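Local structure of uncharacterized protein (Leptospirillum rubarum, 3OMD) at residues Q11-P16 / I30-A35; E101-S106 / T132-L137; E63-A68 / L79-S84; G21-L26 / K93-F98. The protein is of unknown function but folds as a single compact, all-helical domain of the uncharacterised DUF5069 family. All coordinates share one frame; numbering follows the deposited sequence. Where two conformers were deposited one is given.

Interaction 1 (Q11-P16 / I30-A35)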
loop_
_atom_site.group_PDB
_atom_site.type_symbol
_atom_site.label_atom_id
_atom_site.label_comp_id
_atom_site.label_asym_id
_atom_site.label_seq_id
_atom_site.Cartn_x
_atom_site.Cartn_y
_atom_site.Cartn_z
ATOM N N GLN A 11 -5.732 12.499 6.388
ATOM C CA GLN A 11 -6.228 11.121 6.472
ATOM C C GLN A 11 -5.100 10.157 6.190
ATOM O O GLN A 11 -4.118 10.548 5.579
ATOM C CB GLN A 11 -7.354 10.878 5.494
ATOM C CG GLN A 11 -6.947 10.773 4.083
ATOM C CD GLN A 11 -8.048 10.168 3.193
ATOM O OE1 GLN A 11 -8.196 8.963 3.042
ATOM N NE2 GLN A 11 -8.742 11.021 2.544
ATOM N N PHE A 12 -5.230 8.912 6.624
ATOM C CA PHE A 12 -4.226 7.884 6.282
ATOM C C PHE A 12 -4.778 7.067 5.119
ATOM O O PHE A 12 -5.989 6.783 5.064
ATOM C CB PHE A 12 -4.058 6.890 7.451
ATOM C CG PHE A 12 -3.621 7.531 8.745
ATOM C CD1 PHE A 12 -2.511 8.381 8.792
ATOM C CD2 PHE A 12 -4.329 7.261 9.908
ATOM C CE1 PHE A 12 -2.123 8.960 10.044
ATOM C CE2 PHE A 12 -3.960 7.850 11.142
ATOM C CZ PHE A 12 -2.866 8.685 11.199
ATOM N N PRO A 13 -3.896 6.638 4.224
ATOM C CA PRO A 13 -4.354 5.635 3.252
ATOM C C PRO A 13 -4.665 4.333 3.992
ATOM O O PRO A 13 -4.190 4.117 5.122
ATOM C CB PRO A 13 -3.162 5.482 2.304
ATOM C CG PRO A 13 -1.945 5.826 3.156
ATOM C CD PRO A 13 -2.426 6.836 4.223
ATOM N N ARG A 14 -5.450 3.468 3.365
ATOM C CA ARG A 14 -5.920 2.254 4.053
ATOM C C ARG A 14 -4.796 1.273 4.371
ATOM O O ARG A 14 -3.678 1.359 3.801
ATOM C CB ARG A 14 -7.058 1.599 3.235
ATOM C CG ARG A 14 -8.376 2.416 3.428
ATOM C CD ARG A 14 -9.496 1.985 2.495
ATOM N NE ARG A 14 -9.136 2.243 1.106
ATOM C CZ ARG A 14 -9.867 1.810 0.076
ATOM N NH1 ARG A 14 -10.964 1.093 0.292
ATOM N NH2 ARG A 14 -9.475 2.061 -1.161
ATOM N N SER A 15 -5.112 0.351 5.288
ATOM C CA SER A 15 -4.111 -0.577 5.784
ATOM C C SER A 15 -3.498 -1.417 4.675
ATOM O O SER A 15 -4.205 -1.891 3.779
ATOM C CB SER A 15 -4.764 -1.522 6.798
ATOM O OG SER A 15 -3.818 -2.511 7.204
ATOM N N PRO A 16 -2.192 -1.696 4.772
ATOM C CA PRO A 16 -1.538 -2.664 3.864
ATOM C C PRO A 16 -2.306 -3.981 3.774
ATOM O O PRO A 16 -2.265 -4.632 2.729
ATOM C CB PRO A 16 -0.183 -2.923 4.565
ATOM C CG PRO A 16 0.148 -1.557 5.171
ATOM C CD PRO A 16 -1.234 -1.091 5.728
ATOM N N ILE A 30 -4.571 2.392 -4.184
ATOM C CA ILE A 30 -5.694 3.198 -4.707
ATOM C C ILE A 30 -5.733 4.571 -4.035
ATOM O O ILE A 30 -5.820 5.614 -4.704
ATOM C CB ILE A 30 -7.024 2.439 -4.552
ATOM C CG1 ILE A 30 -7.050 1.256 -5.544
ATOM C CG2 ILE A 30 -8.255 3.378 -4.796
ATOM C CD1 ILE A 30 -8.237 0.261 -5.201
ATOM N N ASP A 31 -5.655 4.566 -2.709
ATOM C CA ASP A 31 -5.759 5.832 -1.975
ATOM C C ASP A 31 -4.600 6.749 -2.317
ATOM O O ASP A 31 -4.789 7.947 -2.516
ATOM C CB ASP A 31 -5.767 5.560 -0.477
ATOM C CG ASP A 31 -7.030 4.856 -0.011
ATOM O OD1 ASP A 31 -8.042 4.792 -0.758
ATOM O OD2 ASP A 31 -7.032 4.331 1.136
ATOM N N LYS A 32 -3.402 6.176 -2.385
ATOM C CA LYS A 32 -2.221 6.990 -2.703
ATOM C C LYS A 32 -2.299 7.511 -4.142
ATOM O O LYS A 32 -1.892 8.657 -4.397
ATOM C CB LYS A 32 -0.919 6.185 -2.516
ATOM C CG LYS A 32 -0.669 5.872 -1.010
ATOM C CD LYS A 32 0.465 4.864 -0.767
ATOM C CE LYS A 32 1.736 5.429 -1.267
ATOM N NZ LYS A 32 2.832 4.350 -1.187
ATOM N N ALA A 33 -2.818 6.699 -5.074
ATOM C CA ALA A 33 -2.990 7.168 -6.436
ATOM C C ALA A 33 -3.947 8.337 -6.504
ATOM O O ALA A 33 -3.721 9.303 -7.226
ATOM C CB ALA A 33 -3.465 6.039 -7.331
ATOM N N ARG A 34 -5.033 8.258 -5.747
ATOM C CA ARG A 34 -5.963 9.393 -5.740
ATOM C C ARG A 34 -5.320 10.656 -5.205
ATOM O O ARG A 34 -5.539 11.751 -5.777
ATOM C CB ARG A 34 -7.223 9.041 -4.965
ATOM C CG ARG A 34 -8.019 7.901 -5.635
ATOM C CD ARG A 34 -9.431 7.715 -5.005
ATOM N NE ARG A 34 -10.067 6.440 -5.314
ATOM C CZ ARG A 34 -10.542 6.054 -6.499
ATOM N NH1 ARG A 34 -10.547 6.868 -7.564
ATOM N NH2 ARG A 34 -11.042 4.822 -6.595
ATOM N N ALA A 35 -4.541 10.526 -4.128
ATOM C CA ALA A 35 -3.841 11.695 -3.599
ATOM C C ALA A 35 -2.767 12.209 -4.581
ATOM O O ALA A 35 -2.561 13.433 -4.715
ATOM C CB ALA A 35 -3.239 11.346 -2.246
#

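Interaction 2 (E101-S106 / T132-L137)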
loop_
_atom_site.group_PDB
_atom_site.type_symbol
_atom_site.label_atom_id
_atom_site.label_comp_id
_atom_site.label_asym_id
_atom_site.label_seq_id
_atom_site.Cartn_x
_atom_site.Cartn_y
_atom_site.Cartn_z
ATOM N N GLU A 101 4.828 -12.675 0.805
ATOM C CA GLU A 101 6.116 -11.982 0.750
ATOM C C GLU A 101 5.990 -10.553 1.305
ATOM O O GLU A 101 6.830 -10.101 2.077
ATOM C CB GLU A 101 6.687 -11.996 -0.679
ATOM C CG GLU A 101 8.051 -11.333 -0.735
ATOM C CD GLU A 101 8.808 -11.527 -2.027
ATOM O OE1 GLU A 101 8.326 -12.207 -2.940
ATOM O OE2 GLU A 101 9.941 -11.003 -2.100
ATOM N N TYR A 102 4.928 -9.849 0.915
ATOM C CA TYR A 102 4.684 -8.472 1.356
ATOM C C TYR A 102 4.598 -8.393 2.872
ATOM O O TYR A 102 5.229 -7.522 3.491
ATOM C CB TYR A 102 3.363 -8.077 0.729
ATOM C CG TYR A 102 2.802 -6.717 1.040
ATOM C CD1 TYR A 102 3.279 -5.561 0.370
ATOM C CD2 TYR A 102 1.732 -6.563 1.922
ATOM C CE1 TYR A 102 2.685 -4.288 0.598
ATOM C CE2 TYR A 102 1.144 -5.315 2.167
ATOM C CZ TYR A 102 1.622 -4.205 1.501
ATOM O OH TYR A 102 1.021 -3.012 1.725
ATOM N N GLU A 103 3.828 -9.306 3.462
ATOM C CA GLU A 103 3.645 -9.290 4.933
ATOM C C GLU A 103 4.920 -9.743 5.668
ATOM O O GLU A 103 5.059 -9.481 6.864
ATOM C CB GLU A 103 2.464 -10.170 5.321
ATOM C CG GLU A 103 1.148 -9.567 4.835
ATOM C CD GLU A 103 -0.040 -10.430 5.088
ATOM O OE1 GLU A 103 0.005 -11.299 6.016
ATOM O OE2 GLU A 103 -1.041 -10.271 4.364
ATOM N N SER A 104 5.838 -10.418 4.967
ATOM C CA SER A 104 7.085 -10.856 5.597
ATOM C C SER A 104 8.177 -9.804 5.534
ATOM O O SER A 104 9.197 -9.946 6.211
ATOM C CB SER A 104 7.621 -12.120 4.914
ATOM O OG SER A 104 8.226 -11.813 3.669
ATOM N N ARG A 105 7.991 -8.764 4.714
ATOM C CA ARG A 105 9.082 -7.788 4.475
ATOM C C ARG A 105 9.555 -7.154 5.766
ATOM O O ARG A 105 8.768 -6.568 6.505
ATOM C CB ARG A 105 8.648 -6.711 3.474
ATOM C CG ARG A 105 8.560 -7.239 2.065
ATOM C CD ARG A 105 7.992 -6.208 1.053
ATOM N NE ARG A 105 7.902 -6.790 -0.314
ATOM C CZ ARG A 105 8.888 -6.770 -1.204
ATOM N NH1 ARG A 105 10.042 -6.184 -0.893
ATOM N NH2 ARG A 105 8.729 -7.334 -2.404
ATOM N N SER A 106 10.858 -7.257 6.005
ATOM C CA SER A 106 11.474 -6.758 7.225
ATOM C C SER A 106 12.715 -5.969 6.824
ATOM O O SER A 106 13.138 -6.047 5.673
ATOM C CB SER A 106 11.787 -7.923 8.160
ATOM O OG SER A 106 10.609 -8.669 8.436
ATOM N N THR A 132 7.866 -6.277 11.176
ATOM C CA THR A 132 7.690 -6.166 9.726
ATOM C C THR A 132 7.218 -4.767 9.356
ATOM O O THR A 132 6.543 -4.097 10.151
ATOM C CB THR A 132 6.637 -7.159 9.245
ATOM O OG1 THR A 132 5.395 -6.941 9.961
ATOM C CG2 THR A 132 7.126 -8.587 9.443
ATOM N N TRP A 133 7.579 -4.318 8.164
ATOM C CA TRP A 133 7.240 -2.972 7.727
ATOM C C TRP A 133 5.748 -2.751 7.702
ATOM O O TRP A 133 5.295 -1.657 8.093
ATOM C CB TRP A 133 7.811 -2.693 6.332
ATOM C CG TRP A 133 9.340 -2.536 6.318
ATOM C CD1 TRP A 133 10.259 -3.339 5.685
ATOM C CD2 TRP A 133 10.084 -1.468 6.922
ATOM N NE1 TRP A 133 11.538 -2.847 5.881
ATOM C CE2 TRP A 133 11.464 -1.704 6.640
ATOM C CE3 TRP A 133 9.724 -0.340 7.675
ATOM C CZ2 TRP A 133 12.480 -0.855 7.097
ATOM C CZ3 TRP A 133 10.739 0.531 8.115
ATOM C CH2 TRP A 133 12.107 0.250 7.839
ATOM N N VAL A 134 4.963 -3.714 7.226
ATOM C CA VAL A 134 3.520 -3.426 7.082
ATOM C C VAL A 134 2.855 -3.276 8.456
ATOM O O VAL A 134 1.873 -2.529 8.598
ATOM C CB VAL A 134 2.792 -4.423 6.173
ATOM C CG1 VAL A 134 3.395 -4.357 4.766
ATOM C CG2 VAL A 134 2.744 -5.824 6.749
ATOM N N LYS A 135 3.377 -3.959 9.469
ATOM C CA LYS A 135 2.807 -3.796 10.820
ATOM C C LYS A 135 3.219 -2.461 11.400
ATOM O O LYS A 135 2.433 -1.808 12.112
ATOM C CB LYS A 135 3.208 -4.942 11.749
ATOM C CG LYS A 135 2.350 -6.187 11.571
ATOM C CD LYS A 135 2.438 -7.101 12.797
ATOM C CE LYS A 135 1.527 -8.322 12.701
ATOM N NZ LYS A 135 0.067 -8.009 12.532
ATOM N N LEU A 136 4.435 -2.021 11.097
ATOM C CA LEU A 136 4.867 -0.697 11.558
ATOM C C LEU A 136 3.963 0.408 10.959
ATOM O O LEU A 136 3.592 1.363 11.648
ATOM C CB LEU A 136 6.347 -0.462 11.208
ATOM C CG LEU A 136 6.932 0.826 11.797
ATOM C CD1 LEU A 136 6.893 0.762 13.331
ATOM C CD2 LEU A 136 8.381 0.968 11.293
ATOM N N LEU A 137 3.624 0.282 9.668
ATOM C CA LEU A 137 2.709 1.251 9.050
ATOM C C LEU A 137 1.367 1.283 9.795
ATOM O O LEU A 137 0.833 2.370 10.042
ATOM C CB LEU A 137 2.490 0.906 7.577
ATOM C CG LEU A 137 3.687 1.193 6.660
ATOM C CD1 LEU A 137 3.456 0.586 5.288
ATOM C CD2 LEU A 137 3.904 2.698 6.522
HETATM O O HOH W 1 6.112 -6.034 5.836
HETATM O O HOH W 2 3.492 -8.596 8.869
#

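Interaction 3 (E63-A68 / L79-S84)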
loop_
_atom_site.group_PDB
_atom_site.type_symbol
_atom_site.label_atom_id
_atom_site.label_comp_id
_atom_site.label_asym_id
_atom_site.label_seq_id
_atom_site.Cartn_x
_atom_site.Cartn_y
_atom_site.Cartn_z
ATOM N N GLU A 63 1.645 4.863 -13.923
ATOM C CA GLU A 63 1.023 6.023 -14.567
ATOM C C GLU A 63 -0.376 5.631 -15.048
ATOM O O GLU A 63 -1.360 6.361 -14.846
ATOM C CB GLU A 63 1.851 6.554 -15.754
ATOM C CG GLU A 63 3.199 7.123 -15.369
ATOM C CD GLU A 63 4.078 7.532 -16.561
ATOM O OE1 GLU A 63 3.706 7.353 -17.750
ATOM O OE2 GLU A 63 5.182 8.028 -16.298
ATOM N N LYS A 64 -0.456 4.475 -15.690
ATOM C CA LYS A 64 -1.776 3.978 -16.147
ATOM C C LYS A 64 -2.711 3.686 -14.995
ATOM O O LYS A 64 -3.918 3.975 -15.107
ATOM C CB LYS A 64 -1.603 2.753 -17.035
ATOM C CG LYS A 64 -0.809 3.051 -18.303
ATOM C CD LYS A 64 -0.715 1.853 -19.190
ATOM C CE LYS A 64 0.047 2.233 -20.464
ATOM N NZ LYS A 64 0.122 1.082 -21.413
ATOM N N PHE A 65 -2.186 3.160 -13.887
ATOM C CA PHE A 65 -3.022 2.927 -12.709
ATOM C C PHE A 65 -3.582 4.225 -12.138
ATOM O O PHE A 65 -4.793 4.292 -11.853
ATOM C CB PHE A 65 -2.192 2.152 -11.685
ATOM C CG PHE A 65 -2.938 1.801 -10.425
ATOM C CD1 PHE A 65 -3.642 0.612 -10.331
ATOM C CD2 PHE A 65 -2.907 2.647 -9.327
ATOM C CE1 PHE A 65 -4.299 0.272 -9.153
ATOM C CE2 PHE A 65 -3.590 2.329 -8.152
ATOM C CZ PHE A 65 -4.291 1.132 -8.061
ATOM N N ALA A 66 -2.741 5.267 -12.032
ATOM C CA ALA A 66 -3.219 6.535 -11.502
ATOM C C ALA A 66 -4.278 7.117 -12.431
ATOM O O ALA A 66 -5.254 7.679 -11.954
ATOM C CB ALA A 66 -2.044 7.538 -11.283
ATOM N N GLU A 67 -4.076 7.015 -13.742
ATOM C CA GLU A 67 -5.096 7.501 -14.681
ATOM C C GLU A 67 -6.396 6.711 -14.567
ATOM O O GLU A 67 -7.499 7.286 -14.599
ATOM C CB GLU A 67 -4.590 7.427 -16.125
ATOM C CG GLU A 67 -5.616 7.986 -17.170
ATOM C CD GLU A 67 -5.941 9.475 -16.984
ATOM O OE1 GLU A 67 -5.058 10.211 -16.460
ATOM O OE2 GLU A 67 -7.079 9.903 -17.348
ATOM N N ALA A 68 -6.269 5.399 -14.375
ATOM C CA ALA A 68 -7.442 4.547 -14.321
ATOM C C ALA A 68 -8.333 4.858 -13.128
ATOM O O ALA A 68 -9.574 4.786 -13.247
ATOM C CB ALA A 68 -7.036 3.065 -14.283
ATOM N N LEU A 79 -10.617 -2.626 -8.935
ATOM C CA LEU A 79 -10.253 -4.048 -8.925
ATOM C C LEU A 79 -10.493 -4.661 -10.307
ATOM O O LEU A 79 -9.646 -5.429 -10.812
ATOM C CB LEU A 79 -11.042 -4.806 -7.842
ATOM C CG LEU A 79 -10.824 -6.343 -7.795
ATOM C CD1 LEU A 79 -9.347 -6.645 -7.499
ATOM C CD2 LEU A 79 -11.716 -6.962 -6.766
ATOM N N ALA A 80 -11.627 -4.322 -10.940
ATOM C CA ALA A 80 -11.919 -4.873 -12.267
ATOM C C ALA A 80 -10.854 -4.389 -13.263
ATOM O O ALA A 80 -10.428 -5.152 -14.152
ATOM C CB ALA A 80 -13.326 -4.509 -12.719
ATOM N N TRP A 81 -10.397 -3.143 -13.124
ATOM C CA TRP A 81 -9.350 -2.654 -14.025
ATOM C C TRP A 81 -8.044 -3.451 -13.828
ATOM O O TRP A 81 -7.411 -3.909 -14.792
ATOM C CB TRP A 81 -9.104 -1.138 -13.796
ATOM C CG TRP A 81 -8.152 -0.566 -14.802
ATOM C CD1 TRP A 81 -8.460 -0.043 -16.031
ATOM C CD2 TRP A 81 -6.728 -0.430 -14.649
ATOM N NE1 TRP A 81 -7.309 0.389 -16.665
ATOM C CE2 TRP A 81 -6.234 0.167 -15.839
ATOM C CE3 TRP A 81 -5.826 -0.770 -13.629
ATOM C CZ2 TRP A 81 -4.880 0.445 -16.039
ATOM C CZ3 TRP A 81 -4.427 -0.517 -13.844
ATOM C CH2 TRP A 81 -3.997 0.109 -15.038
ATOM N N VAL A 82 -7.662 -3.651 -12.566
ATOM C CA VAL A 82 -6.476 -4.452 -12.272
ATOM C C VAL A 82 -6.566 -5.847 -12.927
ATOM O O VAL A 82 -5.620 -6.316 -13.605
ATOM C CB VAL A 82 -6.246 -4.562 -10.749
ATOM C CG1 VAL A 82 -5.171 -5.642 -10.418
ATOM C CG2 VAL A 82 -5.824 -3.191 -10.216
ATOM N N HIS A 83 -7.709 -6.507 -12.754
ATOM C CA HIS A 83 -7.871 -7.839 -13.362
ATOM C C HIS A 83 -7.715 -7.756 -14.879
ATOM O O HIS A 83 -7.085 -8.624 -15.487
ATOM C CB HIS A 83 -9.219 -8.427 -12.973
ATOM C CG HIS A 83 -9.284 -8.890 -11.551
ATOM N ND1 HIS A 83 -10.476 -9.068 -10.868
ATOM C CD2 HIS A 83 -8.308 -9.307 -10.712
ATOM C CE1 HIS A 83 -10.216 -9.538 -9.659
ATOM N NE2 HIS A 83 -8.913 -9.665 -9.531
ATOM N N SER A 84 -8.270 -6.709 -15.488
ATOM C CA SER A 84 -8.224 -6.592 -16.939
ATOM C C SER A 84 -6.788 -6.341 -17.456
ATOM O O SER A 84 -6.491 -6.637 -18.621
ATOM C CB SER A 84 -9.215 -5.506 -17.411
ATOM O OG SER A 84 -8.700 -4.204 -17.211
#

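Interaction 4 (G21-L26 / K93-F98)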
loop_
_atom_site.group_PDB
_atom_site.type_symbol
_atom_site.label_atom_id
_atom_site.label_comp_id
_atom_site.label_asym_id
_atom_site.label_seq_id
_atom_site.Cartn_x
_atom_site.Cartn_y
_atom_site.Cartn_z
ATOM N N GLY A 21 -10.112 -7.946 -3.439
ATOM C CA GLY A 21 -9.843 -9.019 -4.409
ATOM C C GLY A 21 -8.826 -10.032 -3.870
ATOM O O GLY A 21 -8.111 -10.669 -4.641
ATOM N N GLY A 22 -8.746 -10.127 -2.548
ATOM C CA GLY A 22 -7.789 -11.010 -1.895
ATOM C C GLY A 22 -6.383 -10.429 -1.779
ATOM O O GLY A 22 -5.523 -11.082 -1.145
HETATM N N MSE A 23 -6.150 -9.229 -2.336
HETATM C CA MSE A 23 -4.754 -8.716 -2.393
HETATM C C MSE A 23 -4.491 -7.653 -1.329
HETATM O O MSE A 23 -5.281 -6.725 -1.137
HETATM C CB MSE A 23 -4.398 -8.094 -3.733
HETATM C CG MSE A 23 -5.253 -8.367 -4.854
HETATM SE SE MSE A 23 -4.315 -7.411 -6.209
HETATM C CE MSE A 23 -2.662 -7.215 -5.175
ATOM N N ASP A 24 -3.326 -7.766 -0.695
ATOM C CA ASP A 24 -2.765 -6.674 0.143
ATOM C C ASP A 24 -2.330 -5.527 -0.785
ATOM O O ASP A 24 -2.227 -5.684 -2.013
ATOM C CB ASP A 24 -1.490 -7.180 0.826
ATOM C CG ASP A 24 -1.746 -8.160 1.918
ATOM O OD1 ASP A 24 -2.901 -8.318 2.408
ATOM O OD2 ASP A 24 -0.761 -8.837 2.361
ATOM N N HIS A 25 -2.081 -4.376 -0.165
ATOM C CA HIS A 25 -1.577 -3.140 -0.789
ATOM C C HIS A 25 -2.550 -2.438 -1.732
ATOM O O HIS A 25 -2.466 -1.210 -1.887
ATOM C CB HIS A 25 -0.226 -3.345 -1.525
ATOM C CG HIS A 25 0.568 -2.085 -1.597
ATOM N ND1 HIS A 25 1.059 -1.476 -0.461
ATOM C CD2 HIS A 25 0.847 -1.248 -2.634
ATOM C CE1 HIS A 25 1.642 -0.340 -0.802
ATOM N NE2 HIS A 25 1.526 -0.178 -2.112
ATOM N N LEU A 26 -3.451 -3.196 -2.384
ATOM C CA LEU A 26 -4.281 -2.591 -3.463
ATOM C C LEU A 26 -5.139 -1.417 -2.938
ATOM O O LEU A 26 -5.154 -0.327 -3.551
ATOM C CB LEU A 26 -5.131 -3.677 -4.134
ATOM C CG LEU A 26 -6.103 -3.137 -5.196
ATOM C CD1 LEU A 26 -5.402 -2.310 -6.284
ATOM C CD2 LEU A 26 -6.880 -4.350 -5.805
ATOM N N LYS A 93 -3.671 -18.138 -6.057
ATOM C CA LYS A 93 -2.404 -18.572 -5.444
ATOM C C LYS A 93 -1.271 -17.576 -5.674
ATOM O O LYS A 93 -0.368 -17.417 -4.838
ATOM C CB LYS A 93 -1.997 -19.944 -5.961
ATOM C CG LYS A 93 -2.944 -21.028 -5.476
ATOM C CD LYS A 93 -2.460 -22.404 -5.931
ATOM C CE LYS A 93 -3.186 -23.519 -5.144
ATOM N NZ LYS A 93 -4.639 -23.594 -5.488
ATOM N N GLU A 94 -1.309 -16.895 -6.811
ATOM C CA GLU A 94 -0.323 -15.842 -7.032
ATOM C C GLU A 94 -0.564 -14.641 -6.137
ATOM O O GLU A 94 0.403 -14.060 -5.603
ATOM C CB GLU A 94 -0.308 -15.387 -8.497
ATOM C CG GLU A 94 0.226 -16.464 -9.469
ATOM C CD GLU A 94 1.611 -16.904 -9.051
ATOM O OE1 GLU A 94 2.533 -16.054 -9.026
ATOM O OE2 GLU A 94 1.805 -18.101 -8.766
ATOM N N VAL A 95 -1.829 -14.249 -5.962
ATOM C CA VAL A 95 -2.139 -13.159 -5.017
ATOM C C VAL A 95 -1.672 -13.544 -3.603
ATOM O O VAL A 95 -1.089 -12.709 -2.885
ATOM C CB VAL A 95 -3.639 -12.837 -5.097
ATOM C CG1 VAL A 95 -4.017 -11.865 -4.022
ATOM C CG2 VAL A 95 -3.992 -12.226 -6.472
ATOM N N GLU A 96 -1.922 -14.794 -3.209
ATOM C CA GLU A 96 -1.514 -15.272 -1.886
ATOM C C GLU A 96 0.013 -15.243 -1.790
ATOM O O GLU A 96 0.561 -14.867 -0.761
ATOM C CB GLU A 96 -2.123 -16.663 -1.644
ATOM C CG GLU A 96 -3.579 -16.590 -1.150
ATOM C CD GLU A 96 -4.553 -17.698 -1.631
ATOM O OE1 GLU A 96 -4.238 -18.894 -1.551
ATOM O OE2 GLU A 96 -5.685 -17.351 -2.056
ATOM N N SER A 97 0.691 -15.592 -2.886
ATOM C CA SER A 97 2.148 -15.516 -2.939
ATOM C C SER A 97 2.635 -14.100 -2.644
ATOM O O SER A 97 3.521 -13.878 -1.791
ATOM C CB SER A 97 2.634 -15.958 -4.318
ATOM O OG SER A 97 4.020 -16.088 -4.277
ATOM N N PHE A 98 2.065 -13.130 -3.364
ATOM C CA PHE A 98 2.392 -11.718 -3.144
ATOM C C PHE A 98 2.202 -11.315 -1.690
ATOM O O PHE A 98 3.063 -10.701 -1.066
ATOM C CB PHE A 98 1.572 -10.783 -4.068
ATOM C CG PHE A 98 1.757 -9.337 -3.720
ATOM C CD1 PHE A 98 2.908 -8.653 -4.112
ATOM C CD2 PHE A 98 0.800 -8.665 -2.914
ATOM C CE1 PHE A 98 3.125 -7.303 -3.710
ATOM C CE2 PHE A 98 0.993 -7.317 -2.527
ATOM C CZ PHE A 98 2.171 -6.650 -2.917
#

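Interaction 1 (Q11-P16 / I30-A35)
OD2 of Asp-31 is gripped twice by Arg-14, once by the backbone and once by the side chain of the same residue. The amide N of Arg-14 meets OD2 at 2.9 Å, using the anti lone pair, the one turned away from OD1. NE of Arg-14 approaches OD2 from the syn side at 3.0 Å, about 21° out of the carboxylate plane, and carries the salt bridge. A third bond, weak and bent, runs from NH2 of Arg-14 to OD1 of Asp-31 at 3.1 Å. The guanidinium offers its NE/NH2 edge to the carboxylate, and the two planes lie only 25° apart. A bend at chi3 of Arg-14 (-64°) folds the chain back round OD2, bringing NE to the same oxygen that the amide holds. Aspartate suits the place because its short side chain fixes the carboxylate close to the helix while both oxygens can accept; the two firm bonds on OD2 would be expected to favour the charged form. Beside this polar grip, CB of Pro-13 packs on CB of Asp-31 at 3.8 Å, and proline, lacking an N-H, lies against the helix without needing a partner there. NH1 of Arg-14 has a second carboxylate in Asp-75, while Lys-32 sends its ammonium to Asp-51. The extended segment 11-16 is thus fastened to the flank of helix 26-38, with helix 133-140 packed on Pro-16 and helices 62-69 and 75-85 both touching Ile-30.

Interaction 2 (E101-S106 / T132-L137)
The amide of Trp-133 donates to the carbonyl O of Arg-105 at 3.0 Å, a nearly straight bond (163°) that ties the end of one helix to the start of another. Next to it, CG1 of Val-134 sits over one face of the Tyr-102 ring, 3.9 Å from its centroid and displaced toward the rim, a CH-pi contact. CG2 of Thr-132 rests against O of Glu-103 at 3.4 Å. With chi1 at 56°, OG1 of Thr-132 stands between its own N and carbonyl carbon, while CG2 is the branch turned to Glu-103 and Ser-106. Thr-132 is the N-cap of helix 133-140, so the join pairs the C-terminal end of helix 92-104 with a helix N-terminus: carbonyls left over at one helix end meet first-turn amides that have no partner within their own helix. Two waters complete the match: one donates to O of Tyr-102 and O of Arg-105 and accepts from N of Val-134 at 2.9 Å; the other links O of Glu-103 to OG1 of Thr-132. Further out, His-25 holds the hydroxyl of Tyr-102, and Phe-116 meets the Trp-133 indole edge-to-face.

Interaction 3 (E63-A68 / L79-S84)
Trp-81 and Phe-65 both swing CG anti to their own backbone N, and chi2 close to 90° in each sets the ring plane roughly perpendicular to the plane of CA, CB and CG. This carries the indole of Trp-81 across to helix 62-69, where CB of Ala-68 lies over the centre of its five-membered ring, 3.4 Å from the centroid and only 13° off the normal. So close a CH-pi contact suits alanine, whose single methyl lets the broad indole lie near the helix backbone. The six-membered part of the indole continues along the same helix: CZ3 of Trp-81 reaches CD1 of Phe-65 at 3.8 Å, and CH2 comes within 3.7 Å of N of Phe-65. Helices 62-69 and 75-85 form an antiparallel hairpin; the axes of segments 63-68 and 79-84 approach to 10.9 Å, their N-to-C directions 147° apart, and the indole contributes the largest share of the buried surface. Deeper in, CG2 of Val-82 meets the edge of the Phe-65 ring in its plane, 3.9 Å from CE1, the beta-branched side chain giving a compact surface for the ring rim. Nearby, at the exposed end of the contact, CB of Lys-64 touches CH2 of Trp-81 at 4.1 Å, while the rest of its extended chain leads off. The Phe-65 ring is also packed by Ala-33 of helix 26-38 and by Phe-55.

Interaction 4 (G21-L26 / K93-F98)
Val-95 presses its CG1 against the backbone of the 21-26 loop, 3.3 Å from O of Gly-22 and 3.6 Å from CA of Met-23, and this is the tight part of the contact. A chi1 of 172°, with CG1 anti to the Val-95 backbone N, turns that branch to the carbonyl of Gly-22. Selenomethionine Met-23 crosses it at about a right angle, its CB 3.8 Å from CG1. One helical turn on, CE2 of Phe-98 approaches O of Asp-24 at 3.6 Å, and CB of His-25 lies near the plane of the ring at its edge, 4.3 Å from CE2. The looser side is the exposed outer face of the glycine turn, where O of Gly-21 approaches CG1 of Val-95 only to 4.3 Å. Both glycines have positive phi, which favours this residue type, and Gly-22, with no side chain to interpose, can bring its backbone close to the helix. Helix 92-104 also offers Asn-99, which bonds O of Gly-22 and N of Asp-24, while Phe-57 and Phe-58 pack on Phe-98. With no hydrogen bond between the two segments, their mutual contact rests on van der Waals packing of Val-95 and Phe-98 against side chains and backbone of the loop, and the polar ends of Asp-24 and His-25 turn to Arg-19 and to Tyr-102 and Asp-51.

Overall arrangement
The four contacts knit one all-helical domain in which no active site or ligand has been identified. Interactions 1 and 4 are continuous through the loop before helix 26-38: O of Pro-16 lies 2.9 Å from N of His-25, a probable hydrogen bond. Interactions 4 and 2 share helix 92-104, and OH of Tyr-102 stands 2.7 Å from ND1 of His-25. Pro-16 also packs on Val-134, its CB 3.7 Å from the valine CB, joining interactions 1 and 2. Interaction 3 meets interaction 1 where Ile-30 touches Phe-65, and interaction 4 where Leu-26 touches Leu-79. Interactions 2 and 3 do not touch; their centres lie about 24 Å apart, on opposite sides of the chain's centre.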